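Local coordinates for protein beta-galactosidase (Trichoderma reesei, PDB 3OGV) that probably hydrolyses terminal non-reducing beta-D-galactose residues from beta-D-galactosides, as a member of glycosyl hydrolase family 35, at residues A[44-49]-A[318-323]; A[235-240]-A[272-277]; A[244-249]-A[293-298]; A[277-282]-A[305-310]. All coordinates share one frame; numbering follows the deposited sequence.

Contact 1 (A[44-49]-A[318-323]). With PTQ (2-phenylethyl 1-thio-beta-D-galactopyranoside), chain E.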
# COMPACT_ATOMS: atom_id res chain seq x y z
N SER A 44 -9.13 7.13 6.47
CA SER A 44 -8.89 6.59 5.12
C SER A 44 -7.61 5.75 5.15
O SER A 44 -6.70 5.95 5.93
CB SER A 44 -8.64 7.84 4.22
OG SER A 44 -8.35 7.43 2.85
N GLY A 45 -7.70 4.83 4.17
CA GLY A 45 -6.45 3.96 3.95
C GLY A 45 -6.03 4.08 2.44
O GLY A 45 -6.83 4.06 1.58
N GLU A 46 -4.68 4.07 2.30
CA GLU A 46 -4.17 4.17 0.92
C GLU A 46 -4.17 2.76 0.29
O GLU A 46 -3.59 1.80 0.90
CB GLU A 46 -2.73 4.73 1.01
CG GLU A 46 -2.23 4.98 -0.41
CD GLU A 46 -2.53 6.41 -0.88
OE1 GLU A 46 -3.12 7.25 -0.15
OE2 GLU A 46 -2.06 6.75 -2.03
N VAL A 47 -4.61 2.68 -0.96
CA VAL A 47 -4.63 1.46 -1.80
C VAL A 47 -4.30 1.91 -3.23
O VAL A 47 -4.90 2.92 -3.70
CB VAL A 47 -5.99 0.80 -1.84
CG1 VAL A 47 -6.10 -0.37 -2.76
CG2 VAL A 47 -6.43 0.41 -0.39
N HIS A 48 -3.42 1.21 -3.93
CA HIS A 48 -3.04 1.60 -5.32
C HIS A 48 -3.62 0.56 -6.30
O HIS A 48 -3.07 -0.55 -6.35
CB HIS A 48 -1.55 1.76 -5.44
CG HIS A 48 -1.00 2.85 -4.61
ND1 HIS A 48 0.29 3.00 -4.31
CD2 HIS A 48 -1.68 3.87 -3.97
CE1 HIS A 48 0.46 4.07 -3.51
NE2 HIS A 48 -0.75 4.60 -3.30
N PRO A 49 -4.60 0.91 -7.09
CA PRO A 49 -5.25 -0.15 -7.89
C PRO A 49 -4.29 -0.78 -8.89
O PRO A 49 -4.40 -1.98 -9.17
CB PRO A 49 -6.40 0.61 -8.63
CG PRO A 49 -6.07 2.07 -8.47
CD PRO A 49 -5.30 2.23 -7.12
N ILE A 318 -9.28 14.66 8.96
CA ILE A 318 -9.09 13.91 7.67
C ILE A 318 -7.76 13.26 7.83
O ILE A 318 -6.75 13.93 7.98
CB ILE A 318 -9.12 14.89 6.45
CG1 ILE A 318 -10.48 15.58 6.34
CG2 ILE A 318 -8.78 14.05 5.16
CD1 ILE A 318 -10.58 16.60 5.15
N PHE A 319 -7.77 11.92 7.89
CA PHE A 319 -6.57 11.16 8.33
C PHE A 319 -6.46 9.96 7.44
O PHE A 319 -7.31 9.08 7.47
CB PHE A 319 -6.83 10.77 9.84
CG PHE A 319 -5.71 10.12 10.55
CD1 PHE A 319 -4.44 10.27 10.21
CD2 PHE A 319 -6.06 9.37 11.67
CE1 PHE A 319 -3.42 9.65 10.94
CE2 PHE A 319 -5.08 8.77 12.44
CZ PHE A 319 -3.75 8.92 12.09
N ASN A 320 -5.39 9.90 6.64
CA ASN A 320 -5.15 8.79 5.69
C ASN A 320 -3.83 8.12 5.97
O ASN A 320 -2.80 8.72 6.15
CB ASN A 320 -5.08 9.35 4.24
CG ASN A 320 -4.82 8.28 3.21
OD1 ASN A 320 -5.54 7.25 3.12
ND2 ASN A 320 -3.75 8.48 2.42
N ILE A 321 -3.95 6.80 6.11
CA ILE A 321 -2.77 5.91 6.44
C ILE A 321 -2.13 5.32 5.14
O ILE A 321 -2.75 4.57 4.42
CB ILE A 321 -3.28 4.75 7.35
CG1 ILE A 321 -3.98 5.30 8.63
CG2 ILE A 321 -2.08 3.84 7.72
CD1 ILE A 321 -3.24 6.34 9.43
N TYR A 322 -0.88 5.77 4.96
CA TYR A 322 -0.12 5.38 3.74
C TYR A 322 1.01 4.43 4.21
O TYR A 322 1.86 4.82 5.01
CB TYR A 322 0.53 6.66 3.17
CG TYR A 322 1.26 6.36 1.83
CD1 TYR A 322 2.44 5.65 1.82
CD2 TYR A 322 0.71 6.80 0.63
CE1 TYR A 322 3.06 5.34 0.56
CE2 TYR A 322 1.32 6.52 -0.63
CZ TYR A 322 2.47 5.73 -0.59
OH TYR A 322 3.03 5.42 -1.86
N MET A 323 1.00 3.17 3.76
CA MET A 323 -0.01 2.41 3.01
C MET A 323 -0.98 1.65 3.99
O MET A 323 -0.52 1.38 5.14
CB MET A 323 0.66 1.31 2.15
CG MET A 323 1.55 1.86 1.00
SD MET A 323 0.70 2.97 -0.14
CE MET A 323 -0.41 1.81 -1.02
C1 PTQ E . 5.45 10.69 0.27
O1 PTQ E . 6.42 9.65 0.58
S1 PTQ E . 6.36 12.28 0.43
C2 PTQ E . 4.88 10.58 -1.11
O2 PTQ E . 3.88 11.53 -1.35
C3 PTQ E . 4.38 9.18 -1.45
O3 PTQ E . 4.10 9.09 -2.82
C4 PTQ E . 5.38 8.13 -0.99
O4 PTQ E . 6.53 8.27 -1.89
C5 PTQ E . 5.82 8.27 0.42
O5 PTQ E . 6.47 6.05 0.84
C6 PTQ E . 6.93 7.45 0.98
C7 PTQ E . 6.83 12.24 2.18
C8 PTQ E . 7.85 13.29 2.54
C9 PTQ E . 8.25 13.21 3.96
C10 PTQ E . 9.32 12.40 4.33
C11 PTQ E . 9.63 12.30 5.70
C12 PTQ E . 8.85 12.99 6.65
C13 PTQ E . 7.78 13.74 6.23
C14 PTQ E . 7.45 13.81 4.94
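Met-323 CE sits over the centre of one face of the His-48 imidazole, 3.5 Å from the ring centroid and 10° off its normal, a CH-pi contact. At that ring's edge, in plane, lie Glu-46 OE2 and Tyr-322 OH, the latter hydrogen-bonded to Tyr-342 OH. Met-323 SD covers one face of the Tyr-322 ring, its side chain bent at chi2 (-56°) and chi3 (-71°) to reach both rings. Glu-46 OE1 ties across to Asn-320 ND2 (2.9 Å), while OE2 accepts from His-48 NE2 (2.8 Å) within its own segment through its anti lone pair. Ser-74 on adjoining strand 72-76 bonds OE1, and Arg-114 on the next, 110-116, makes a salt bridge to OE2. A glutamine here, having no charge, is likely to leave Arg-114 without its ionic mate and loosen the hold on His-48 or Asn-320. Ser-44 OG donates to Asn-320 OD1 (2.8 Å) from above the amide plane. Backbone bonds, among them Glu-46 N to Ile-321 O (2.9 Å), are parallel. Strands 38-47 and 318-321, first and last of the parallel strands, here close the TIM barrel; Tyr-322 CE1 lies 3.5 Å from PTQ O5 at their C-terminal end, where such barrels carry active sites.

Contact 2 (A[235-240]-A[272-277]). With PTQ (2-phenylethyl 1-thio-beta-D-galactopyranoside), chain E.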
# COMPACT_ATOMS: atom_id res chain seq x y z
N TYR A 235 -6.03 22.56 3.09
CA TYR A 235 -4.59 22.37 3.19
C TYR A 235 -4.30 21.04 3.90
O TYR A 235 -4.83 20.82 5.03
CB TYR A 235 -3.95 23.54 4.03
CG TYR A 235 -2.47 23.35 4.26
CD1 TYR A 235 -1.60 23.55 3.17
CD2 TYR A 235 -1.98 23.01 5.50
CE1 TYR A 235 -0.22 23.32 3.36
CE2 TYR A 235 -0.63 22.79 5.71
CZ TYR A 235 0.27 22.98 4.59
OH TYR A 235 1.61 22.78 4.84
N GLY A 236 -3.48 20.19 3.33
CA GLY A 236 -3.14 18.92 3.89
C GLY A 236 -1.66 18.80 4.05
O GLY A 236 -0.89 19.38 3.18
N HIS A 237 -1.13 18.01 5.00
CA HIS A 237 0.26 17.72 5.03
C HIS A 237 0.50 16.27 5.44
O HIS A 237 -0.48 15.54 5.76
CB HIS A 237 1.11 18.73 5.83
CG HIS A 237 0.94 18.67 7.34
ND1 HIS A 237 1.62 17.75 8.14
CD2 HIS A 237 0.26 19.51 8.18
CE1 HIS A 237 1.31 18.01 9.43
NE2 HIS A 237 0.48 19.06 9.48
N ASP A 238 1.77 15.90 5.50
CA ASP A 238 2.12 14.48 5.68
C ASP A 238 2.82 14.31 7.02
O ASP A 238 3.21 15.28 7.70
CB ASP A 238 3.10 14.06 4.54
CG ASP A 238 2.49 14.28 3.20
OD1 ASP A 238 1.28 14.27 3.01
OD2 ASP A 238 3.38 14.74 2.31
N GLY A 239 3.07 13.04 7.40
CA GLY A 239 3.85 12.74 8.54
C GLY A 239 4.46 11.35 8.44
O GLY A 239 3.71 10.40 8.35
N TYR A 240 5.79 11.29 8.52
CA TYR A 240 6.48 10.01 8.58
C TYR A 240 7.53 10.12 9.67
O TYR A 240 8.75 10.21 9.43
CB TYR A 240 7.11 9.63 7.22
CG TYR A 240 6.09 9.35 6.16
CD1 TYR A 240 5.59 10.36 5.35
CD2 TYR A 240 5.58 8.07 6.01
CE1 TYR A 240 4.65 10.08 4.35
CE2 TYR A 240 4.70 7.75 4.96
CZ TYR A 240 4.20 8.79 4.16
OH TYR A 240 3.31 8.45 3.16
N THR A 272 -9.78 25.47 7.69
CA THR A 272 -10.10 24.20 7.09
C THR A 272 -9.77 23.08 8.09
O THR A 272 -8.98 23.30 9.00
CB THR A 272 -9.36 24.04 5.71
OG1 THR A 272 -7.95 24.20 5.86
CG2 THR A 272 -9.85 25.08 4.66
N PRO A 273 -10.33 21.88 7.81
CA PRO A 273 -10.05 20.81 8.83
C PRO A 273 -8.62 20.38 8.94
O PRO A 273 -7.93 20.28 7.88
CB PRO A 273 -10.91 19.67 8.28
CG PRO A 273 -11.90 20.19 7.28
CD PRO A 273 -11.22 21.46 6.73
N PHE A 274 -8.11 20.09 10.09
CA PHE A 274 -6.75 19.56 10.21
C PHE A 274 -6.65 18.20 9.51
O PHE A 274 -7.38 17.26 9.85
CB PHE A 274 -6.30 19.51 11.65
CG PHE A 274 -4.93 18.90 11.85
CD1 PHE A 274 -3.89 19.22 10.96
CD2 PHE A 274 -4.68 17.96 12.88
CE1 PHE A 274 -2.63 18.64 11.13
CE2 PHE A 274 -3.46 17.32 13.04
CZ PHE A 274 -2.41 17.67 12.16
N SER A 275 -5.77 18.14 8.48
CA SER A 275 -5.78 17.04 7.56
C SER A 275 -4.37 16.47 7.42
O SER A 275 -3.42 17.18 7.03
CB SER A 275 -6.27 17.49 6.19
OG SER A 275 -7.58 17.97 6.25
N LEU A 276 -4.19 15.16 7.69
CA LEU A 276 -2.96 14.44 7.46
C LEU A 276 -3.28 13.53 6.30
O LEU A 276 -3.88 12.43 6.41
CB LEU A 276 -2.54 13.67 8.74
CG LEU A 276 -2.10 14.55 9.86
CD1 LEU A 276 -1.90 13.67 11.14
CD2 LEU A 276 -0.77 15.31 9.52
N VAL A 277 -2.88 13.97 5.07
CA VAL A 277 -3.28 13.34 3.85
C VAL A 277 -2.35 12.10 3.61
O VAL A 277 -2.83 11.19 2.91
CB VAL A 277 -3.20 14.34 2.67
CG1 VAL A 277 -3.46 13.62 1.29
CG2 VAL A 277 -4.33 15.31 2.93
C1 PTQ E . 5.45 10.69 0.27
O1 PTQ E . 6.42 9.65 0.58
S1 PTQ E . 6.36 12.28 0.43
C2 PTQ E . 4.88 10.58 -1.11
O2 PTQ E . 3.88 11.53 -1.35
C3 PTQ E . 4.38 9.18 -1.45
O3 PTQ E . 4.10 9.09 -2.82
C4 PTQ E . 5.38 8.13 -0.99
O4 PTQ E . 6.53 8.27 -1.89
C5 PTQ E . 5.82 8.27 0.42
O5 PTQ E . 6.47 6.05 0.84
C6 PTQ E . 6.93 7.45 0.98
C7 PTQ E . 6.83 12.24 2.18
C8 PTQ E . 7.85 13.29 2.54
C9 PTQ E . 8.25 13.21 3.96
C10 PTQ E . 9.32 12.40 4.33
C11 PTQ E . 9.63 12.30 5.70
C12 PTQ E . 8.85 12.99 6.65
C13 PTQ E . 7.78 13.74 6.23
C14 PTQ E . 7.45 13.81 4.94
O HOH W 1 -3.68 19.99 7.50
O HOH W 2 -6.46 22.18 6.68
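His-237 turns its CG between the backbone N and the carbonyl carbon (chi1 72°), while Leu-276 has CG anti to its own carbonyl carbon (chi1 -69°), and the two side chains run side by side in the same direction. Leu-276 CD2 thereby comes over one face of the imidazole, 3.4 Å from His-237 CE1. His-237 NE2 meets the Phe-274 ring at its edge, in plane, 3.5 Å from CE1; the two rings are inclined at 45°. The other nitrogen, ND1, donates to Asp-238 O (3.0 Å) with the acceptor in the plane of the imidazole, which fixes the ring's rotation, and Trp-261 of helix 261-268 meets it edge-to-face. A leucine at this position is likely to leave Asp-238 O without its ring donor and Phe-274 without its polar neighbour. The backbones pair in parallel, with Val-277 N bonded to His-237 O (2.9 Å). The small Gly-236 leaves room for Val-277 CG2, 3.9 Å from its CA. Where the backbones spread apart, one water bridges Tyr-235 O and Ser-275 N, and another links Tyr-235 O to Pro-273 O and Thr-272 OG1, itself hydrogen-bonded to Ser-269 OG. This beta-alpha-beta unit is thus joined by direct bonds near the sugar-binding Glu-278 and by water farther back: Tyr-235 O accepts from both waters, whereas Tyr-235 N, also buried, has no partner in the model.

Contact 3 (A[244-249]-A[293-298]). With MAN (alpha-D-mannopyranose), chain C; PTQ (2-phenylethyl 1-thio-beta-D-galactopyranoside), chain E.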
# COMPACT_ATOMS: atom_id res chain seq x y z
N PHE A 244 12.16 6.05 7.17
CA PHE A 244 11.94 4.91 6.31
C PHE A 244 12.94 3.81 6.43
O PHE A 244 12.81 2.80 5.67
CB PHE A 244 11.83 5.35 4.83
CG PHE A 244 10.81 6.38 4.60
CD1 PHE A 244 11.16 7.74 4.51
CD2 PHE A 244 9.41 6.01 4.59
CE1 PHE A 244 10.12 8.68 4.28
CE2 PHE A 244 8.41 6.98 4.36
CZ PHE A 244 8.78 8.27 4.23
N ASP A 245 13.90 3.97 7.32
CA ASP A 245 14.96 2.97 7.51
C ASP A 245 14.55 2.07 8.69
O ASP A 245 14.49 2.56 9.84
CB ASP A 245 16.25 3.73 7.84
CG ASP A 245 17.53 2.81 7.95
OD1 ASP A 245 17.37 1.67 8.00
OD2 ASP A 245 18.66 3.31 8.09
N CYS A 246 14.37 0.77 8.42
CA CYS A 246 13.77 -0.18 9.40
C CYS A 246 14.93 -0.96 10.05
O CYS A 246 14.63 -2.06 10.53
CB CYS A 246 12.83 -1.17 8.57
SG CYS A 246 11.47 -0.31 7.64
N ALA A 247 16.17 -0.40 10.12
CA ALA A 247 17.29 -1.11 10.75
C ALA A 247 17.14 -1.49 12.20
O ALA A 247 17.63 -2.55 12.64
CB ALA A 247 18.58 -0.30 10.58
N HIS A 248 16.41 -0.65 12.94
CA HIS A 248 16.31 -0.77 14.41
C HIS A 248 14.83 -0.59 14.81
O HIS A 248 14.43 0.50 15.31
CB HIS A 248 17.17 0.32 15.06
CG HIS A 248 18.60 0.16 14.75
ND1 HIS A 248 19.36 1.10 14.07
CD2 HIS A 248 19.43 -0.88 15.03
CE1 HIS A 248 20.59 0.64 13.93
NE2 HIS A 248 20.66 -0.55 14.52
N PRO A 249 14.04 -1.62 14.66
CA PRO A 249 12.59 -1.45 14.81
C PRO A 249 12.11 -1.17 16.22
O PRO A 249 10.99 -0.75 16.34
CB PRO A 249 11.99 -2.80 14.33
CG PRO A 249 13.20 -3.73 14.24
CD PRO A 249 14.44 -2.96 14.22
N GLU A 293 8.95 -7.53 6.85
CA GLU A 293 8.60 -7.97 8.21
C GLU A 293 9.24 -7.09 9.22
O GLU A 293 8.58 -6.64 10.24
CB GLU A 293 9.09 -9.40 8.44
CG GLU A 293 8.24 -10.03 9.47
CD GLU A 293 6.75 -10.23 9.09
OE1 GLU A 293 6.05 -10.01 7.94
OE2 GLU A 293 6.20 -10.59 10.08
N GLN A 294 10.49 -6.66 9.04
CA GLN A 294 11.17 -5.79 9.94
C GLN A 294 10.52 -4.34 9.87
O GLN A 294 10.31 -3.69 10.92
CB GLN A 294 12.64 -5.70 9.63
CG GLN A 294 13.42 -5.14 10.72
CD GLN A 294 14.90 -5.60 10.76
OE1 GLN A 294 15.27 -6.86 10.78
NE2 GLN A 294 15.74 -4.63 10.85
N CYS A 295 10.03 -3.89 8.69
CA CYS A 295 9.31 -2.62 8.66
C CYS A 295 8.02 -2.73 9.50
O CYS A 295 7.63 -1.74 10.12
CB CYS A 295 8.98 -2.26 7.21
SG CYS A 295 10.49 -1.94 6.22
N SER A 296 7.31 -3.85 9.43
CA SER A 296 6.05 -4.01 10.16
C SER A 296 6.37 -4.01 11.69
O SER A 296 5.43 -3.71 12.44
CB SER A 296 5.29 -5.26 9.73
OG SER A 296 5.87 -6.45 10.36
N ALA A 297 7.56 -4.44 12.11
CA ALA A 297 7.94 -4.43 13.54
C ALA A 297 8.22 -3.01 14.01
O ALA A 297 7.98 -2.66 15.18
CB ALA A 297 9.12 -5.31 13.81
N LEU A 298 8.70 -2.13 13.13
CA LEU A 298 8.91 -0.72 13.49
C LEU A 298 7.53 -0.06 13.53
O LEU A 298 7.19 0.51 14.59
CB LEU A 298 9.75 -0.00 12.44
CG LEU A 298 9.91 1.51 12.64
CD1 LEU A 298 10.70 1.77 13.93
CD2 LEU A 298 10.66 2.12 11.35
C1 MAN C . 22.53 1.75 3.55
C2 MAN C . 21.83 3.04 4.08
C3 MAN C . 21.18 2.64 5.41
C4 MAN C . 20.32 1.36 5.32
C5 MAN C . 21.08 0.19 4.71
C6 MAN C . 20.17 -0.95 4.25
O2 MAN C . 20.74 3.34 3.18
O3 MAN C . 20.47 3.77 5.90
O4 MAN C . 19.85 0.93 6.61
O5 MAN C . 21.67 0.61 3.43
O6 MAN C . 19.05 -0.59 3.39
C1 PTQ E . 5.45 10.69 0.27
O1 PTQ E . 6.42 9.65 0.58
S1 PTQ E . 6.36 12.28 0.43
C2 PTQ E . 4.88 10.58 -1.11
O2 PTQ E . 3.88 11.53 -1.35
C3 PTQ E . 4.38 9.18 -1.45
O3 PTQ E . 4.10 9.09 -2.82
C4 PTQ E . 5.38 8.13 -0.99
O4 PTQ E . 6.53 8.27 -1.89
C5 PTQ E . 5.82 8.27 0.42
O5 PTQ E . 6.47 6.05 0.84
C6 PTQ E . 6.93 7.45 0.98
C7 PTQ E . 6.83 12.24 2.18
C8 PTQ E . 7.85 13.29 2.54
C9 PTQ E . 8.25 13.21 3.96
C10 PTQ E . 9.32 12.40 4.33
C11 PTQ E . 9.63 12.30 5.70
C12 PTQ E . 8.85 12.99 6.65
C13 PTQ E . 7.78 13.74 6.23
C14 PTQ E . 7.45 13.81 4.94
O HOH W 3 8.38 -0.05 17.08
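Cys-246 and Cys-295 form the tight centre of the contact, a disulfide tying the loop 244-249 to helix 293-298 with a C-S-S-C torsion of 103°. Beside it Gln-294, extended beyond CG, brings NE2 to Cys-246 O at 2.8 Å; the bond is nearly straight (169°), and the acceptor lies in the amide plane. Pro-249 closes the other end against the helix: its CG lies 3.8 Å from Gln-294 CG, its CB 3.8 Å from Ala-297 CB, and Leu-298 CD1 reaches Pro-249 O at 3.5 Å. A water here can bridge Pro-249 O and Leu-298 O, though it has more acceptors near it than protons to give. The loop's other side faces away from the helix and is looser. There Asp-245 is exposed and takes hydrogen bonds from a mannose, O4 to OD1 and O3 to OD2, each 2.9 Å, while OD1 also accepts from Ala-247 N in an Asx turn. Phe-244 packs against the ligand, with CE2 3.7 Å from PTQ C6, and its ring stacks on Phe-284. A covalent link, one hydrogen bond from a side-chain amide and the packing of one proline therefore fix the inner side of an irregular loop to helix 292-298, while the exposed carboxylate of Asp-245 binds the mannose.

Contact 4 (A[277-282]-A[305-310]). With PTQ (2-phenylethyl 1-thio-beta-D-galactopyranoside), chain E; MAN (alpha-D-mannopyranose), chain B.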
# COMPACT_ATOMS: atom_id res chain seq x y z
N VAL A 277 -2.88 13.97 5.07
CA VAL A 277 -3.28 13.34 3.85
C VAL A 277 -2.35 12.10 3.61
O VAL A 277 -2.83 11.19 2.91
CB VAL A 277 -3.20 14.34 2.67
CG1 VAL A 277 -3.46 13.62 1.29
CG2 VAL A 277 -4.33 15.31 2.93
N GLU A 278 -1.17 12.05 4.20
CA GLU A 278 -0.44 10.77 4.29
C GLU A 278 0.13 10.74 5.66
O GLU A 278 0.89 11.64 6.10
CB GLU A 278 0.72 10.67 3.28
CG GLU A 278 0.29 10.75 1.87
CD GLU A 278 1.54 10.79 0.98
OE1 GLU A 278 2.57 10.24 1.33
OE2 GLU A 278 1.37 11.23 -0.16
N PHE A 279 -0.14 9.67 6.43
CA PHE A 279 0.54 9.50 7.69
C PHE A 279 1.07 8.04 7.75
O PHE A 279 0.36 7.09 7.30
CB PHE A 279 -0.40 9.74 8.93
CG PHE A 279 0.40 9.86 10.21
CD1 PHE A 279 1.09 11.00 10.54
CD2 PHE A 279 0.57 8.72 11.02
CE1 PHE A 279 1.84 11.06 11.68
CE2 PHE A 279 1.34 8.71 12.11
CZ PHE A 279 2.01 9.87 12.46
N GLN A 280 2.25 7.89 8.29
CA GLN A 280 3.01 6.62 8.29
C GLN A 280 2.21 5.39 8.69
O GLN A 280 1.69 5.34 9.85
CB GLN A 280 4.18 6.80 9.21
CG GLN A 280 5.12 5.66 9.29
CD GLN A 280 6.52 6.11 9.53
OE1 GLN A 280 6.80 7.05 10.28
NE2 GLN A 280 7.50 5.36 8.92
N GLY A 281 2.05 4.47 7.78
CA GLY A 281 1.45 3.13 7.99
C GLY A 281 2.49 2.03 7.75
O GLY A 281 2.09 0.84 7.84
N GLY A 282 3.74 2.37 7.48
CA GLY A 282 4.80 1.37 7.29
C GLY A 282 5.97 2.13 6.75
O GLY A 282 6.22 3.31 7.09
N ARG A 305 -0.86 2.98 18.39
CA ARG A 305 -1.59 3.55 19.54
C ARG A 305 -0.94 4.82 20.04
O ARG A 305 -1.69 5.75 20.33
CB ARG A 305 -1.85 2.52 20.57
CG ARG A 305 -0.73 2.07 21.19
CD ARG A 305 -1.11 0.56 21.88
NE ARG A 305 0.05 0.22 22.63
CZ ARG A 305 0.20 -0.93 23.27
NH1 ARG A 305 -0.71 -1.90 23.11
NH2 ARG A 305 1.28 -1.06 24.02
N VAL A 306 0.39 4.96 20.02
CA VAL A 306 1.00 6.21 20.50
C VAL A 306 0.86 7.32 19.47
O VAL A 306 0.41 8.45 19.73
CB VAL A 306 2.47 5.98 20.92
CG1 VAL A 306 3.14 7.28 21.32
CG2 VAL A 306 2.55 4.96 22.09
N PHE A 307 1.31 7.05 18.23
CA PHE A 307 1.38 8.12 17.21
C PHE A 307 0.02 8.45 16.66
O PHE A 307 -0.27 9.63 16.36
CB PHE A 307 2.33 7.74 16.03
CG PHE A 307 3.77 7.88 16.37
CD1 PHE A 307 4.47 6.87 16.95
CD2 PHE A 307 4.45 9.04 16.03
CE1 PHE A 307 5.84 6.98 17.30
CE2 PHE A 307 5.82 9.18 16.31
CZ PHE A 307 6.54 8.16 16.94
N TYR A 308 -0.91 7.47 16.47
CA TYR A 308 -2.17 7.86 15.87
C TYR A 308 -3.09 8.61 16.88
O TYR A 308 -3.74 9.58 16.51
CB TYR A 308 -2.93 6.70 15.26
CG TYR A 308 -2.23 6.00 14.11
CD1 TYR A 308 -0.97 6.41 13.62
CD2 TYR A 308 -2.84 4.94 13.49
CE1 TYR A 308 -0.35 5.71 12.51
CE2 TYR A 308 -2.23 4.24 12.38
CZ TYR A 308 -1.01 4.69 11.96
OH TYR A 308 -0.46 4.02 10.87
N LYS A 309 -2.99 8.18 18.14
CA LYS A 309 -3.76 8.95 19.18
C LYS A 309 -3.14 10.33 19.40
O LYS A 309 -3.87 11.28 19.70
CB LYS A 309 -3.83 8.16 20.51
CG LYS A 309 -4.67 6.88 20.30
CD LYS A 309 -4.79 6.11 21.64
CE LYS A 309 -5.42 4.75 21.21
NZ LYS A 309 -5.60 3.95 22.48
N ASN A 310 -1.84 10.48 19.11
CA ASN A 310 -1.22 11.81 19.19
C ASN A 310 -1.77 12.71 18.09
O ASN A 310 -1.83 13.95 18.27
CB ASN A 310 0.32 11.69 19.08
CG ASN A 310 1.00 13.00 19.19
OD1 ASN A 310 0.98 13.62 20.25
ND2 ASN A 310 1.73 13.40 18.13
C1 PTQ E . 5.45 10.69 0.27
O1 PTQ E . 6.42 9.65 0.58
S1 PTQ E . 6.36 12.28 0.43
C2 PTQ E . 4.88 10.58 -1.11
O2 PTQ E . 3.88 11.53 -1.35
C3 PTQ E . 4.38 9.18 -1.45
O3 PTQ E . 4.10 9.09 -2.82
C4 PTQ E . 5.38 8.13 -0.99
O4 PTQ E . 6.53 8.27 -1.89
C5 PTQ E . 5.82 8.27 0.42
O5 PTQ E . 6.47 6.05 0.84
C6 PTQ E . 6.93 7.45 0.98
C7 PTQ E . 6.83 12.24 2.18
C8 PTQ E . 7.85 13.29 2.54
C9 PTQ E . 8.25 13.21 3.96
C10 PTQ E . 9.32 12.40 4.33
C11 PTQ E . 9.63 12.30 5.70
C12 PTQ E . 8.85 12.99 6.65
C13 PTQ E . 7.78 13.74 6.23
C14 PTQ E . 7.45 13.81 4.94
C1 MAN B . 1.38 -7.39 25.53
C2 MAN B . 0.96 -6.03 26.14
C3 MAN B . 1.05 -4.95 25.04
C4 MAN B . 2.46 -4.89 24.46
C5 MAN B . 2.77 -6.25 23.87
C6 MAN B . 4.28 -6.29 23.47
O2 MAN B . 1.87 -5.65 27.19
O3 MAN B . 0.68 -3.69 25.59
O4 MAN B . 2.41 -3.94 23.38
O5 MAN B . 2.65 -7.24 24.92
O6 MAN B . 4.41 -7.46 22.62
O HOH W 4 -0.57 1.26 10.06
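Strand 279-280 and helix 305-310 stand well apart as backbones, the CA atoms of Phe-279 and Tyr-308 being 8.8 Å from each other, and the helix widens into a pi-type turn at 305-308. Side chains bridge the gap. Phe-279, its CG anti to the backbone N (chi1 -168°), sends its ring toward the helix, where CE2 meets Tyr-308 CE1 at 3.5 Å. These two rings touch rim to rim with planes at 80°, neither lying over the other. Phe-307 CB comes to the edge of the Phe-279 ring, 4.2 Å from CE2. Tyr-308 then reaches past the phenyl ring and hydrogen-bonds through OH to Gln-280 O (2.7 Å), which lies in the plane of the tyrosine ring; a water also donates to this hydroxyl (2.9 Å). Gln-280 folds back so that NE2 donates to Gly-282 O (3.0 Å), and Gly-243 O binds the same nitrogen. At the strand's other side Glu-278, extended beyond CG, accepts from PTQ O2 at OE2 (2.8 Å); Arg-114 and Asn-215 hold that oxygen as well. A barrel strand backed on its outer side by helix 301-313, with the galactose-binding Glu-278 on the inner side, is the layout of a TIM barrel.

In the fold
All four contacts fall within the family 35 catalytic range. Contacts 1 and 2 lie in one curled sheet, where strand 275-280 runs between 236-239 and 318-321, and 318-321 pairs with 38-47; contact 4 joins that sheet to helix 301-313. The centres of these three are 11 to 13 Å apart. Contacts 2 and 4 share Val-277 and follow one another along the chain, whereas contact 1 joins the first barrel strand to the last and spans all the others. Contact 3, about 15 Å from contact 4 and 24 Å from contact 2 between centres, has segments alternating with those of both. All four reach the bound galactoside, so the barrel strands and this loop line parts of one site.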